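Local coordinates for CELL division control protein 6 (Pyrobaculum aerophilum, PDB 1FNN), which binds ADP and magnesium as an AAA+ ATPase of the Cdc6/Cdc18 family and is probably involved in regulating DNA replication, at residues A89-I94 and D110-L115; H42-A47 and L148-D153. One frame throughout, in Å; residues are numbered along the deposited sequence.

From the N terminus the chain first passes 42-47, which leads into strand 46-50 of the parallel sheet. Among the elements that follow are helix 87-97, helix 109-122 and helix 139-148, before 148-153 returns to Y44, so contact 2 closes a loop of 100 residues. Contact 1, between 89-94 and 110-115, closes a much shorter loop of 15 residues that is nested inside the first. The centres of the two lie about 18 Å apart, and they touch where L113 CD2 meets L148 CD2 at 4.1 Å. Contact 1 joins two successive helices; contact 2 ties the entry to a sheet strand to the turn after helix 139-148.

Contact 1: residues A89-I94 and D110-L115; sequences AIIGEI and DEFLAL
I91 and F112 mark the closest approach of the two backbones, with 7.3 Å between I91 CA and F112 CA. Both segments are helical, lying within helix 87-97 and helix 109-122. Bonds from E93 N to A89 O and from A114 N to D110 O, each four residues back along the chain, document the alpha-helical geometry of the pair. The CB atoms of I91 and F112 both point toward the opposite helix, and the contact between the two segments is apolar and buries 141 Å², both sides summed.

Its main element is a CH-pi contact. The methyl CG2 of I91 sits 3.9 Å from the centroid of the F112 ring, and the line between them is 9° off the ring normal, so the methyl lies over the middle of one face. I91 CG1 runs anti to the backbone N (chi1 -158°), which places it near F112 CB, 4.1 Å away, while CG2 takes the ring. The far end of I91 serves a second neighbour: its CD1 comes within 4.5 Å of L113 CD2, a loose contact. L113 has its CB directed away from helix 87-97, yet its branched end comes back nearer.

The F112 ring also meets that of F102, their planes inclined by about 60°, and F87 touches both F112 and L113. On the flank next to I91, helix 87-97 packs through I90 and I94 against I79 of strand 75-80. This is helix-to-helix packing within the AAA domain, an alpha/beta P-loop NTPase fold, with helix 109-122 joined to helix 87-97 away from the nucleotide site.

Contact 2: residues H42-A47 and L148-D153; sequences HHYPRA and LGQEAD
Y44 meets G149 and Q150 chiefly through the face of its ring. Its CG is anti to the backbone N (chi1 174°), which extends the ring from the loop toward G149. In the CH-pi contact, G149 CA lies 3.8 Å from the centroid of the Y44 ring and 14° off its normal. The following peptide continues over the same face, bringing G149 O to 3.5 Å from Y44 CG. Because G149 has no side chain to stand between its backbone and Y44, its CA and that peptide can lie flat against the ring. Apolar contact is added by Q150, whose CG reaches 3.9 Å from Y44 CD1.

The opposite face of the Y44 ring is taken by R46, whose CD stands 3.7 Å above its centre. R46 NH1 donates to Y44 O at 2.8 Å, in the carbonyl plane though tilted from the guanidinium plane; this bond, with a weak one from R46 NE to I182 O, helps hold the side chain folded across the ring.

A water links the segments, donating to Y44 OH at 2.9 Å and weakly accepting from G149 N. The hydroxyl also bonds to I146 O.

The type I turn from L148 to E151 leads out of the last residue of helix 139-148. Beside it, I182 and M183 of helix 177-183 touch Y44, while P45 and A47 pair through their backbones with L162 of strand 160-166; L148 also packs on L116 and V117 of helix 109-122.

Contact 1: residues A89-I94 and D110-L115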
loop_
_atom_site.group_PDB
_atom_site.type_symbol
_atom_site.label_atom_id
_atom_site.label_comp_id
_atom_site.label_asym_id
_atom_site.label_seq_id
_atom_site.Cartn_x
_atom_site.Cartn_y
_atom_site.Cartn_z
ATOM N N ALA A 89 -2.558 6.315 27.076
ATOM C CA ALA A 89 -1.828 5.299 26.330
ATOM C C ALA A 89 -0.607 5.912 25.640
ATOM O O ALA A 89 0.444 5.282 25.614
ATOM C CB ALA A 89 -2.737 4.624 25.306
ATOM N N ILE A 90 -0.751 7.050 24.988
ATOM C CA ILE A 90 0.352 7.681 24.252
ATOM C C ILE A 90 1.455 8.202 25.159
ATOM O O ILE A 90 2.644 7.917 24.972
ATOM C CB ILE A 90 -0.180 8.844 23.393
ATOM C CG1 ILE A 90 -1.091 8.301 22.293
ATOM C CG2 ILE A 90 0.987 9.621 22.771
ATOM C CD1 ILE A 90 -2.057 9.344 21.744
ATOM N N ILE A 91 1.073 8.956 26.203
ATOM C CA ILE A 91 2.085 9.447 27.147
ATOM C C ILE A 91 2.812 8.302 27.816
ATOM O O ILE A 91 4.025 8.380 28.110
ATOM C CB ILE A 91 1.459 10.429 28.166
ATOM C CG1 ILE A 91 2.542 11.329 28.766
ATOM C CG2 ILE A 91 0.722 9.706 29.268
ATOM C CD1 ILE A 91 3.023 12.399 27.805
ATOM N N GLY A 92 2.108 7.209 28.135
ATOM C CA GLY A 92 2.732 6.017 28.658
ATOM C C GLY A 92 3.771 5.427 27.704
ATOM O O GLY A 92 4.849 4.984 28.136
ATOM N N GLU A 93 3.453 5.347 26.404
ATOM C CA GLU A 93 4.409 4.804 25.443
ATOM C C GLU A 93 5.584 5.757 25.236
ATOM O O GLU A 93 6.741 5.325 25.299
ATOM C CB GLU A 93 3.720 4.444 24.123
ATOM C CG GLU A 93 4.669 3.926 23.046
ATOM C CD GLU A 93 5.394 2.653 23.449
ATOM O OE1 GLU A 93 4.999 2.093 24.503
ATOM O OE2 GLU A 93 6.336 2.228 22.725
ATOM N N ILE A 94 5.358 7.074 25.286
ATOM C CA ILE A 94 6.447 8.044 25.195
ATOM C C ILE A 94 7.369 7.910 26.396
ATOM O O ILE A 94 8.595 7.907 26.323
ATOM C CB ILE A 94 5.880 9.489 25.185
ATOM C CG1 ILE A 94 5.224 9.747 23.830
ATOM C CG2 ILE A 94 6.945 10.558 25.430
ATOM C CD1 ILE A 94 4.417 11.027 23.725
ATOM N N ASP A 110 -2.321 17.198 32.766
ATOM C CA ASP A 110 -1.375 18.290 32.890
ATOM C C ASP A 110 -0.107 17.880 33.623
ATOM O O ASP A 110 1.002 18.332 33.355
ATOM C CB ASP A 110 -1.992 19.471 33.661
ATOM C CG ASP A 110 -3.139 20.140 32.916
ATOM O OD1 ASP A 110 -3.277 19.928 31.690
ATOM O OD2 ASP A 110 -3.905 20.886 33.580
ATOM N N GLU A 111 -0.256 17.107 34.696
ATOM C CA GLU A 111 0.899 16.601 35.443
ATOM C C GLU A 111 1.807 15.746 34.557
ATOM O O GLU A 111 3.020 15.935 34.531
ATOM C CB GLU A 111 0.370 15.797 36.640
ATOM C CG GLU A 111 0.021 16.790 37.754
ATOM C CD GLU A 111 -0.811 16.175 38.855
ATOM O OE1 GLU A 111 -0.596 16.603 40.011
ATOM O OE2 GLU A 111 -1.657 15.294 38.605
ATOM N N PHE A 112 1.188 14.860 33.796
ATOM C CA PHE A 112 1.899 14.041 32.817
ATOM C C PHE A 112 2.706 14.853 31.815
ATOM O O PHE A 112 3.919 14.707 31.699
ATOM C CB PHE A 112 0.863 13.240 32.023
ATOM C CG PHE A 112 0.670 11.849 32.549
ATOM C CD1 PHE A 112 -0.606 11.347 32.745
ATOM C CD2 PHE A 112 1.775 11.058 32.842
ATOM C CE1 PHE A 112 -0.776 10.062 33.231
ATOM C CE2 PHE A 112 1.596 9.780 33.326
ATOM C CZ PHE A 112 0.328 9.279 33.520
ATOM N N LEU A 113 2.060 15.895 31.234
ATOM C CA LEU A 113 2.792 16.735 30.294
ATOM C C LEU A 113 3.922 17.443 30.991
ATOM O O LEU A 113 5.042 17.607 30.485
ATOM C CB LEU A 113 1.882 17.782 29.627
ATOM C CG LEU A 113 0.923 17.191 28.604
ATOM C CD1 LEU A 113 -0.111 18.253 28.204
ATOM C CD2 LEU A 113 1.688 16.648 27.405
ATOM N N ALA A 114 3.601 17.930 32.206
ATOM C CA ALA A 114 4.657 18.604 32.986
ATOM C C ALA A 114 5.817 17.636 33.249
ATOM O O ALA A 114 6.975 18.065 33.233
ATOM C CB ALA A 114 4.022 19.090 34.282
ATOM N N LEU A 115 5.515 16.406 33.611
ATOM C CA LEU A 115 6.596 15.411 33.840
ATOM C C LEU A 115 7.452 15.183 32.593
ATOM O O LEU A 115 8.684 15.210 32.604
ATOM C CB LEU A 115 5.989 14.093 34.309
ATOM C CG LEU A 115 6.981 12.958 34.675
ATOM C CD1 LEU A 115 7.919 13.371 35.795
ATOM C CD2 LEU A 115 6.215 11.702 35.058
#

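Contact 2: residues H42-A47 and L148-D153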
loop_
_atom_site.group_PDB
_atom_site.type_symbol
_atom_site.label_atom_id
_atom_site.label_comp_id
_atom_site.label_asym_id
_atom_site.label_seq_id
_atom_site.Cartn_x
_atom_site.Cartn_y
_atom_site.Cartn_z
ATOM N N HIS A 42 17.090 24.465 17.747
ATOM C CA HIS A 42 17.046 25.887 17.344
ATOM C C HIS A 42 15.782 26.279 16.614
ATOM O O HIS A 42 15.557 27.476 16.401
ATOM C CB HIS A 42 18.271 26.182 16.454
ATOM C CG HIS A 42 19.518 25.779 17.193
ATOM N ND1 HIS A 42 19.946 26.524 18.279
ATOM C CD2 HIS A 42 20.401 24.778 17.049
ATOM C CE1 HIS A 42 21.051 25.988 18.769
ATOM N NE2 HIS A 42 21.347 24.926 18.040
ATOM N N HIS A 43 14.944 25.327 16.197
ATOM C CA HIS A 43 13.614 25.645 15.664
ATOM C C HIS A 43 12.760 24.378 15.782
ATOM O O HIS A 43 13.290 23.374 16.254
ATOM C CB HIS A 43 13.704 26.056 14.186
ATOM C CG HIS A 43 13.672 24.964 13.158
ATOM N ND1 HIS A 43 14.763 24.224 12.801
ATOM C CD2 HIS A 43 12.630 24.494 12.396
ATOM C CE1 HIS A 43 14.464 23.318 11.861
ATOM N NE2 HIS A 43 13.163 23.486 11.621
ATOM N N TYR A 44 11.465 24.471 15.568
ATOM C CA TYR A 44 10.552 23.361 15.726
ATOM C C TYR A 44 10.167 22.784 14.367
ATOM O O TYR A 44 9.304 23.333 13.692
ATOM C CB TYR A 44 9.306 23.904 16.415
ATOM C CG TYR A 44 8.127 22.974 16.571
ATOM C CD1 TYR A 44 6.853 23.530 16.705
ATOM C CD2 TYR A 44 8.245 21.588 16.584
ATOM C CE1 TYR A 44 5.733 22.724 16.852
ATOM C CE2 TYR A 44 7.134 20.790 16.729
ATOM C CZ TYR A 44 5.890 21.352 16.862
ATOM O OH TYR A 44 4.778 20.558 17.008
ATOM N N PRO A 45 10.767 21.668 14.000
ATOM C CA PRO A 45 10.445 21.016 12.733
ATOM C C PRO A 45 9.157 20.233 12.857
ATOM O O PRO A 45 8.969 19.511 13.843
ATOM C CB PRO A 45 11.613 20.099 12.471
ATOM C CG PRO A 45 12.595 20.294 13.569
ATOM C CD PRO A 45 11.874 20.965 14.682
ATOM N N ARG A 46 8.228 20.394 11.906
ATOM C CA ARG A 46 7.035 19.567 11.902
ATOM C C ARG A 46 6.578 19.299 10.464
ATOM O O ARG A 46 6.882 20.126 9.590
ATOM C CB ARG A 46 5.940 20.011 12.822
ATOM C CG ARG A 46 5.392 21.404 12.845
ATOM C CD ARG A 46 6.420 22.522 13.051
ATOM N NE ARG A 46 5.734 23.783 13.048
ATOM C CZ ARG A 46 6.178 25.016 12.990
ATOM N NH1 ARG A 46 7.473 25.271 12.914
ATOM N NH2 ARG A 46 5.248 25.962 13.010
ATOM N N ALA A 47 6.147 18.055 10.186
ATOM C CA ALA A 47 5.607 17.704 8.871
ATOM C C ALA A 47 4.355 16.825 9.058
ATOM O O ALA A 47 4.212 16.130 10.060
ATOM C CB ALA A 47 6.615 16.884 8.084
ATOM N N LEU A 148 2.871 21.293 22.005
ATOM C CA LEU A 148 3.977 21.094 22.936
ATOM C C LEU A 148 5.299 21.520 22.338
ATOM O O LEU A 148 6.077 22.218 22.985
ATOM C CB LEU A 148 3.995 19.643 23.424
ATOM C CG LEU A 148 4.957 19.301 24.567
ATOM C CD1 LEU A 148 4.717 20.210 25.773
ATOM C CD2 LEU A 148 4.786 17.841 24.980
ATOM N N GLY A 149 5.592 21.197 21.079
ATOM C CA GLY A 149 6.833 21.544 20.439
ATOM C C GLY A 149 7.114 23.033 20.323
ATOM O O GLY A 149 8.251 23.415 20.031
ATOM N N GLN A 150 6.108 23.887 20.403
ATOM C CA GLN A 150 6.263 25.325 20.395
ATOM C C GLN A 150 6.706 25.913 21.725
ATOM O O GLN A 150 7.217 27.037 21.769
ATOM C CB GLN A 150 4.933 26.005 20.041
ATOM C CG GLN A 150 4.756 26.210 18.553
ATOM C CD GLN A 150 3.696 27.275 18.270
ATOM O OE1 GLN A 150 3.876 28.013 17.302
ATOM N NE2 GLN A 150 2.648 27.333 19.094
ATOM N N GLU A 151 6.565 25.195 22.811
ATOM C CA GLU A 151 6.904 25.669 24.148
ATOM C C GLU A 151 8.367 25.628 24.501
ATOM O O GLU A 151 8.769 25.020 25.491
ATOM C CB GLU A 151 6.042 24.852 25.140
ATOM C CG GLU A 151 4.595 25.266 24.833
ATOM C CD GLU A 151 3.657 25.271 26.004
ATOM O OE1 GLU A 151 4.123 25.018 27.132
ATOM O OE2 GLU A 151 2.446 25.527 25.809
ATOM N N ALA A 152 9.188 26.362 23.759
ATOM C CA ALA A 152 10.622 26.321 23.929
ATOM C C ALA A 152 11.099 26.874 25.268
ATOM O O ALA A 152 12.199 26.460 25.663
ATOM C CB ALA A 152 11.410 27.042 22.845
ATOM N N ASP A 153 10.404 27.854 25.833
ATOM C CA ASP A 153 10.885 28.425 27.089
ATOM C C ASP A 153 10.668 27.444 28.230
ATOM O O ASP A 153 11.600 27.270 29.016
ATOM C CB ASP A 153 10.257 29.780 27.439
ATOM C CG ASP A 153 10.668 30.828 26.423
ATOM O OD1 ASP A 153 11.834 30.821 25.976
ATOM O OD2 ASP A 153 9.817 31.658 26.072
HETATM O O HOH W 1 5.427 18.840 19.302
#